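Local atomic coordinates of probable outer membrane protein (Pseudomonas aeruginosa, PDB entry 3DWO), a protein that probably transports hydrophobic compounds such as long-chain fatty acids across the outer membrane, as a beta-barrel channel of the FadL family. Residues 17-29 with 33-46. Numbering follows the deposited sequence.
Sequences MAGGSLFPNDPSA and NPAAMAFIDKRIAQ
Pro27 lies across the side chain of Gln46 at about a right angle, where the N-terminal plug of this FadL-type beta barrel meets the first barrel strand, 44-63. Gln46 has CG anti to its backbone N (chi1 -179°) and runs on extended, which brings its amide up to CG of the proline ring. Pro27 CG sits 3.0 Å from Gln46 OE1. Both ends of the amide are also held by hydrogen bonds, OE1 from Asn9 and NE2 to Thr440.

Two residues earlier on the same strand, Ile44 CG2 packs on the same ring, 4.0 Å from Pro27 CG. Its other branch, ending in CD1, reaches Asn25 CB. Ile40 approaches from the loop before the strand. Its CG1 lies anti to the carbonyl carbon (chi1 -71°), and CD1 rests 3.7 Å from Asp26 O. The side chain of Lys42, bent at chi2 and chi4, crosses that of Asn25 at about a right angle, with CE close to Asn25 CB (3.6 Å), while its NZ forms a salt bridge with Asp442.

Around Ala36 the contact is apolar. Ala36 CB is wedged between Leu22 CD2, at 3.7 Å, and Ala29 CB. Leu22 also touches strand 287-295, so this part of the plug spans from the helically wound residues 34-38 to another part of the wall. The turn 26-29 is fixed by Asp26, which accepts from Ser28 N and OG. A water joins the two backbones: it accepts from Asn25 N and donates to Phe39 O, each at 2.8 Å.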
ATOM      1  N   MET A  17      -4.411 -11.080  11.784  1.00 30.49           N
ATOM      2  CA  MET A  17      -5.406 -10.024  11.964  1.00 31.44           C
ATOM      3  C   MET A  17      -6.835 -10.518  12.226  1.00 31.97           C
ATOM      4  O   MET A  17      -7.779  -9.730  12.190  1.00 30.09           O
ATOM      5  CB  MET A  17      -5.421  -9.098  10.740  1.00 33.15           C
ATOM      6  CG  MET A  17      -4.223  -8.156  10.617  1.00 36.90           C
ATOM      7  SD  MET A  17      -2.647  -8.968  10.272  1.00 41.56           S
ATOM      8  CE  MET A  17      -2.834  -9.335   8.533  1.00 37.72           C
ATOM      9  N   ALA A  18      -6.998 -11.813  12.489  1.00 31.39           N
ATOM     10  CA  ALA A  18      -8.329 -12.364  12.742  1.00 31.23           C
ATOM     11  C   ALA A  18      -8.931 -11.791  14.021  1.00 30.84           C
ATOM     12  O   ALA A  18      -8.280 -11.747  15.061  1.00 30.41           O
ATOM     13  CB  ALA A  18      -8.258 -13.887  12.833  1.00 31.08           C
ATOM     14  N   GLY A  19     -10.181 -11.350  13.938  1.00 31.86           N
ATOM     15  CA  GLY A  19     -10.841 -10.784  15.099  1.00 31.69           C
ATOM     16  C   GLY A  19     -10.601  -9.293  15.222  1.00 31.84           C
ATOM     17  O   GLY A  19     -11.146  -8.639  16.113  1.00 30.42           O
ATOM     18  N   GLY A  20      -9.784  -8.748  14.327  1.00 30.78           N
ATOM     19  CA  GLY A  20      -9.507  -7.326  14.370  1.00 30.40           C
ATOM     20  C   GLY A  20      -8.934  -6.919  15.711  1.00 32.83           C
ATOM     21  O   GLY A  20      -7.981  -7.532  16.203  1.00 32.17           O
ATOM     22  N   SER A  21      -9.518  -5.888  16.315  1.00 33.01           N
ATOM     23  CA  SER A  21      -9.043  -5.408  17.604  1.00 36.85           C
ATOM     24  C   SER A  21     -10.040  -5.699  18.726  1.00 37.37           C
ATOM     25  O   SER A  21     -10.047  -5.009  19.750  1.00 37.81           O
ATOM     26  CB  SER A  21      -8.769  -3.903  17.522  1.00 38.14           C
ATOM     27  OG  SER A  21      -9.921  -3.205  17.081  1.00 41.34           O
ATOM     28  N   LEU A  22     -10.862  -6.732  18.542  1.00 36.76           N
ATOM     29  CA  LEU A  22     -11.867  -7.090  19.535  1.00 36.46           C
ATOM     30  C   LEU A  22     -11.400  -8.001  20.670  1.00 37.11           C
ATOM     31  O   LEU A  22     -12.167  -8.275  21.594  1.00 38.25           O
ATOM     32  CB  LEU A  22     -13.092  -7.702  18.846  1.00 36.98           C
ATOM     33  CG  LEU A  22     -13.880  -6.740  17.946  1.00 37.54           C
ATOM     34  CD1 LEU A  22     -15.135  -7.416  17.424  1.00 36.86           C
ATOM     35  CD2 LEU A  22     -14.247  -5.490  18.730  1.00 37.98           C
ATOM     36  N   PHE A  23     -10.159  -8.479  20.613  1.00 37.16           N
ATOM     37  CA  PHE A  23      -9.639  -9.321  21.688  1.00 36.92           C
ATOM     38  C   PHE A  23      -9.481  -8.438  22.925  1.00 37.99           C
ATOM     39  O   PHE A  23      -9.213  -7.243  22.815  1.00 37.06           O
ATOM     40  CB  PHE A  23      -8.292  -9.934  21.297  1.00 37.30           C
ATOM     41  CG  PHE A  23      -8.412 -11.216  20.512  1.00 37.79           C
ATOM     42  CD1 PHE A  23      -8.424 -12.447  21.162  1.00 37.75           C
ATOM     43  CD2 PHE A  23      -8.538 -11.192  19.125  1.00 37.26           C
ATOM     44  CE1 PHE A  23      -8.561 -13.635  20.444  1.00 37.23           C
ATOM     45  CE2 PHE A  23      -8.676 -12.372  18.400  1.00 37.63           C
ATOM     46  CZ  PHE A  23      -8.688 -13.597  19.062  1.00 37.61           C
ATOM     47  N   PRO A  24      -9.655  -9.019  24.122  1.00 38.82           N
ATOM     48  CA  PRO A  24      -9.544  -8.309  25.402  1.00 38.24           C
ATOM     49  C   PRO A  24      -8.384  -7.321  25.567  1.00 38.40           C
ATOM     50  O   PRO A  24      -7.216  -7.677  25.423  1.00 37.51           O
ATOM     51  CB  PRO A  24      -9.481  -9.448  26.415  1.00 38.29           C
ATOM     52  CG  PRO A  24     -10.409 -10.453  25.810  1.00 39.05           C
ATOM     53  CD  PRO A  24     -10.002 -10.437  24.341  1.00 38.60           C
ATOM     54  N   ASN A  25      -8.733  -6.076  25.884  1.00 38.12           N
ATOM     55  CA  ASN A  25      -7.764  -5.009  26.114  1.00 38.98           C
ATOM     56  C   ASN A  25      -6.684  -4.857  25.043  1.00 38.21           C
ATOM     57  O   ASN A  25      -5.491  -4.851  25.347  1.00 38.42           O
ATOM     58  CB  ASN A  25      -7.104  -5.201  27.483  1.00 40.25           C
ATOM     59  CG  ASN A  25      -8.114  -5.221  28.617  1.00 42.53           C
ATOM     60  OD1 ASN A  25      -8.916  -4.299  28.770  1.00 43.73           O
ATOM     61  ND2 ASN A  25      -8.075  -6.274  29.421  1.00 42.58           N
ATOM     62  N   ASP A  26      -7.113  -4.725  23.794  1.00 37.13           N
ATOM     63  CA  ASP A  26      -6.195  -4.559  22.673  1.00 36.23           C
ATOM     64  C   ASP A  26      -6.172  -3.081  22.286  1.00 34.80           C
ATOM     65  O   ASP A  26      -7.111  -2.576  21.667  1.00 35.33           O
ATOM     66  CB  ASP A  26      -6.658  -5.417  21.491  1.00 37.09           C
ATOM     67  CG  ASP A  26      -5.825  -5.194  20.244  1.00 37.23           C
ATOM     68  OD1 ASP A  26      -4.802  -4.483  20.321  1.00 37.93           O
ATOM     69  OD2 ASP A  26      -6.196  -5.736  19.184  1.00 39.40           O
ATOM     70  N   PRO A  27      -5.093  -2.371  22.647  1.00 33.77           N
ATOM     71  CA  PRO A  27      -4.940  -0.944  22.349  1.00 32.92           C
ATOM     72  C   PRO A  27      -5.052  -0.549  20.875  1.00 32.24           C
ATOM     73  O   PRO A  27      -5.286   0.622  20.570  1.00 31.43           O
ATOM     74  CB  PRO A  27      -3.575  -0.614  22.948  1.00 32.85           C
ATOM     75  CG  PRO A  27      -2.829  -1.899  22.822  1.00 33.03           C
ATOM     76  CD  PRO A  27      -3.863  -2.909  23.254  1.00 33.68           C
ATOM     77  N   SER A  28      -4.898  -1.510  19.966  1.00 30.13           N
ATOM     78  CA  SER A  28      -5.005  -1.208  18.538  1.00 30.13           C
ATOM     79  C   SER A  28      -6.416  -0.732  18.207  1.00 29.13           C
ATOM     80  O   SER A  28      -6.674  -0.226  17.113  1.00 27.15           O
ATOM     81  CB  SER A  28      -4.679  -2.441  17.693  1.00 30.77           C
ATOM     82  OG  SER A  28      -5.648  -3.455  17.885  1.00 33.81           O
ATOM     83  N   ALA A  29      -7.331  -0.902  19.157  1.00 27.95           N
ATOM     84  CA  ALA A  29      -8.712  -0.481  18.964  1.00 29.90           C
ATOM     85  C   ALA A  29      -8.804   1.037  18.804  1.00 29.34           C
ATOM     86  O   ALA A  29      -9.758   1.551  18.231  1.00 29.07           O
ATOM     87  CB  ALA A  29      -9.568  -0.932  20.150  1.00 31.11           C
ATOM     88  N   ASN A  33     -11.057  -0.004  15.555  1.00 33.41           N
ATOM     89  CA  ASN A  33     -12.468   0.063  15.923  1.00 33.96           C
ATOM     90  C   ASN A  33     -12.493   0.747  17.275  1.00 33.70           C
ATOM     91  O   ASN A  33     -12.437   0.096  18.318  1.00 33.94           O
ATOM     92  CB  ASN A  33     -13.128  -1.317  16.023  1.00 35.70           C
ATOM     93  CG  ASN A  33     -14.656  -1.225  16.038  1.00 37.95           C
ATOM     94  OD1 ASN A  33     -15.229  -0.341  16.682  1.00 38.20           O
ATOM     95  ND2 ASN A  33     -15.318  -2.133  15.325  1.00 37.28           N
ATOM     96  N   PRO A  34     -12.564   2.085  17.272  1.00 33.07           N
ATOM     97  CA  PRO A  34     -12.588   2.873  18.506  1.00 32.03           C
ATOM     98  C   PRO A  34     -13.678   2.472  19.504  1.00 32.67           C
ATOM     99  O   PRO A  34     -13.506   2.628  20.710  1.00 32.27           O
ATOM    100  CB  PRO A  34     -12.732   4.311  17.995  1.00 32.11           C
ATOM    101  CG  PRO A  34     -13.459   4.146  16.690  1.00 32.70           C
ATOM    102  CD  PRO A  34     -12.774   2.943  16.093  1.00 32.10           C
ATOM    103  N   ALA A  35     -14.791   1.945  19.009  1.00 32.29           N
ATOM    104  CA  ALA A  35     -15.880   1.537  19.892  1.00 33.18           C
ATOM    105  C   ALA A  35     -15.440   0.485  20.912  1.00 33.81           C
ATOM    106  O   ALA A  35     -15.868   0.520  22.064  1.00 34.11           O
ATOM    107  CB  ALA A  35     -17.054   1.008  19.067  1.00 32.10           C
ATOM    108  N   ALA A  36     -14.580  -0.442  20.492  1.00 33.27           N
ATOM    109  CA  ALA A  36     -14.100  -1.508  21.370  1.00 34.35           C
ATOM    110  C   ALA A  36     -13.319  -0.962  22.558  1.00 35.91           C
ATOM    111  O   ALA A  36     -13.071  -1.662  23.544  1.00 36.47           O
ATOM    112  CB  ALA A  36     -13.232  -2.484  20.578  1.00 32.93           C
ATOM    113  N   MET A  37     -12.938   0.300  22.456  1.00 36.61           N
ATOM    114  CA  MET A  37     -12.180   0.976  23.496  1.00 37.59           C
ATOM    115  C   MET A  37     -13.024   1.102  24.776  1.00 38.51           C
ATOM    116  O   MET A  37     -12.495   1.191  25.886  1.00 38.34           O
ATOM    117  CB  MET A  37     -11.791   2.356  22.969  1.00 36.98           C
ATOM    118  CG  MET A  37     -10.435   2.852  23.378  1.00 38.00           C
ATOM    119  SD  MET A  37      -9.874   4.142  22.247  1.00 32.89           S
ATOM    120  CE  MET A  37     -11.307   5.207  22.151  1.00 33.27           C
ATOM    121  N   ALA A  38     -14.342   1.102  24.605  1.00 39.10           N
ATOM    122  CA  ALA A  38     -15.266   1.236  25.724  1.00 40.33           C
ATOM    123  C   ALA A  38     -15.235   0.037  26.669  1.00 41.16           C
ATOM    124  O   ALA A  38     -15.835   0.070  27.740  1.00 39.57           O
ATOM    125  CB  ALA A  38     -16.681   1.447  25.195  1.00 39.15           C
ATOM    126  N   PHE A  39     -14.530  -1.017  26.279  1.00 42.33           N
ATOM    127  CA  PHE A  39     -14.451  -2.210  27.105  1.00 43.31           C
ATOM    128  C   PHE A  39     -13.050  -2.482  27.623  1.00 44.39           C
ATOM    129  O   PHE A  39     -12.775  -3.551  28.163  1.00 44.60           O
ATOM    130  CB  PHE A  39     -14.994  -3.401  26.318  1.00 42.98           C
ATOM    131  CG  PHE A  39     -16.446  -3.264  25.977  1.00 44.10           C
ATOM    132  CD1 PHE A  39     -17.423  -3.454  26.952  1.00 45.15           C
ATOM    133  CD2 PHE A  39     -16.840  -2.873  24.703  1.00 44.29           C
ATOM    134  CE1 PHE A  39     -18.775  -3.251  26.662  1.00 45.32           C
ATOM    135  CE2 PHE A  39     -18.187  -2.666  24.402  1.00 44.37           C
ATOM    136  CZ  PHE A  39     -19.157  -2.855  25.384  1.00 45.08           C
ATOM    137  N   ILE A  40     -12.167  -1.506  27.452  1.00 46.44           N
ATOM    138  CA  ILE A  40     -10.797  -1.617  27.938  1.00 47.84           C
ATOM    139  C   ILE A  40     -10.817  -0.925  29.292  1.00 50.26           C
ATOM    140  O   ILE A  40     -10.964   0.293  29.378  1.00 50.87           O
ATOM    141  CB  ILE A  40      -9.800  -0.925  26.979  1.00 45.78           C
ATOM    142  CG1 ILE A  40      -9.679  -1.754  25.697  1.00 44.92           C
ATOM    143  CG2 ILE A  40      -8.445  -0.763  27.650  1.00 44.22           C
ATOM    144  CD1 ILE A  40      -8.755  -1.169  24.657  1.00 43.45           C
ATOM    145  N   ASP A  41     -10.677  -1.720  30.345  1.00 52.95           N
ATOM    146  CA  ASP A  41     -10.737  -1.232  31.718  1.00 55.33           C
ATOM    147  C   ASP A  41      -9.557  -0.455  32.297  1.00 55.14           C
ATOM    148  O   ASP A  41      -9.607  -0.053  33.458  1.00 56.26           O
ATOM    149  CB  ASP A  41     -11.082  -2.405  32.642  1.00 58.35           C
ATOM    150  CG  ASP A  41     -10.292  -3.665  32.312  1.00 61.15           C
ATOM    151  OD1 ASP A  41     -10.696  -4.754  32.773  1.00 62.80           O
ATOM    152  OD2 ASP A  41      -9.269  -3.569  31.598  1.00 62.62           O
ATOM    153  N   LYS A  42      -8.508  -0.225  31.517  1.00 54.65           N
ATOM    154  CA  LYS A  42      -7.364   0.521  32.041  1.00 53.78           C
ATOM    155  C   LYS A  42      -6.493   1.202  30.996  1.00 52.01           C
ATOM    156  O   LYS A  42      -6.694   1.034  29.795  1.00 51.07           O
ATOM    157  CB  LYS A  42      -6.494  -0.395  32.908  1.00 55.70           C
ATOM    158  CG  LYS A  42      -6.485  -1.847  32.468  1.00 58.10           C
ATOM    159  CD  LYS A  42      -6.069  -2.005  31.017  1.00 59.72           C
ATOM    160  CE  LYS A  42      -6.262  -3.444  30.561  1.00 61.51           C
ATOM    161  NZ  LYS A  42      -5.556  -4.406  31.455  1.00 62.70           N
ATOM    162  N   ARG A  43      -5.526   1.981  31.477  1.00 50.36           N
ATOM    163  CA  ARG A  43      -4.596   2.702  30.616  1.00 48.90           C
ATOM    164  C   ARG A  43      -3.605   1.733  29.995  1.00 46.62           C
ATOM    165  O   ARG A  43      -2.982   0.942  30.700  1.00 46.35           O
ATOM    166  CB  ARG A  43      -3.801   3.737  31.412  1.00 51.10           C
ATOM    167  CG  ARG A  43      -4.589   4.891  31.989  1.00 55.56           C
ATOM    168  CD  ARG A  43      -3.616   5.873  32.628  1.00 59.21           C
ATOM    169  NE  ARG A  43      -4.263   7.060  33.180  1.00 63.06           N
ATOM    170  CZ  ARG A  43      -3.598   8.126  33.620  1.00 65.48           C
ATOM    171  NH1 ARG A  43      -2.271   8.150  33.568  1.00 66.27           N
ATOM    172  NH2 ARG A  43      -4.256   9.171  34.109  1.00 65.95           N
ATOM    173  N   ILE A  44      -3.450   1.804  28.678  1.00 43.79           N
ATOM    174  CA  ILE A  44      -2.514   0.934  27.986  1.00 40.93           C
ATOM    175  C   ILE A  44      -1.723   1.704  26.934  1.00 39.28           C
ATOM    176  O   ILE A  44      -2.286   2.468  26.144  1.00 38.44           O
ATOM    177  CB  ILE A  44      -3.240  -0.243  27.299  1.00 41.76           C
ATOM    178  CG1 ILE A  44      -4.146  -0.954  28.301  1.00 42.99           C
ATOM    179  CG2 ILE A  44      -2.220  -1.244  26.770  1.00 41.48           C
ATOM    180  CD1 ILE A  44      -4.901  -2.130  27.717  1.00 44.35           C
ATOM    181  N   ALA A  45      -0.408   1.508  26.953  1.00 37.21           N
ATOM    182  CA  ALA A  45       0.505   2.138  26.007  1.00 35.66           C
ATOM    183  C   ALA A  45       1.193   0.983  25.292  1.00 35.53           C
ATOM    184  O   ALA A  45       1.637   0.033  25.935  1.00 35.42           O
ATOM    185  CB  ALA A  45       1.525   2.989  26.744  1.00 33.71           C
ATOM    186  N   GLN A  46       1.288   1.058  23.969  1.00 34.85           N
ATOM    187  CA  GLN A  46       1.895  -0.029  23.211  1.00 34.44           C
ATOM    188  C   GLN A  46       2.685   0.427  21.990  1.00 34.32           C
ATOM    189  O   GLN A  46       2.257   1.314  21.254  1.00 34.03           O
ATOM    190  CB  GLN A  46       0.795  -0.996  22.771  1.00 33.96           C
ATOM    191  CG  GLN A  46       1.264  -2.204  21.989  1.00 34.87           C
ATOM    192  CD  GLN A  46       0.097  -3.056  21.517  1.00 34.39           C
ATOM    193  OE1 GLN A  46      -0.737  -2.607  20.728  1.00 33.11           O
ATOM    194  NE2 GLN A  46       0.027  -4.286  22.007  1.00 32.13           N
TER
HETATM  195  O   HOH W   1     -11.343  -5.346  26.500  1.00 48.16           O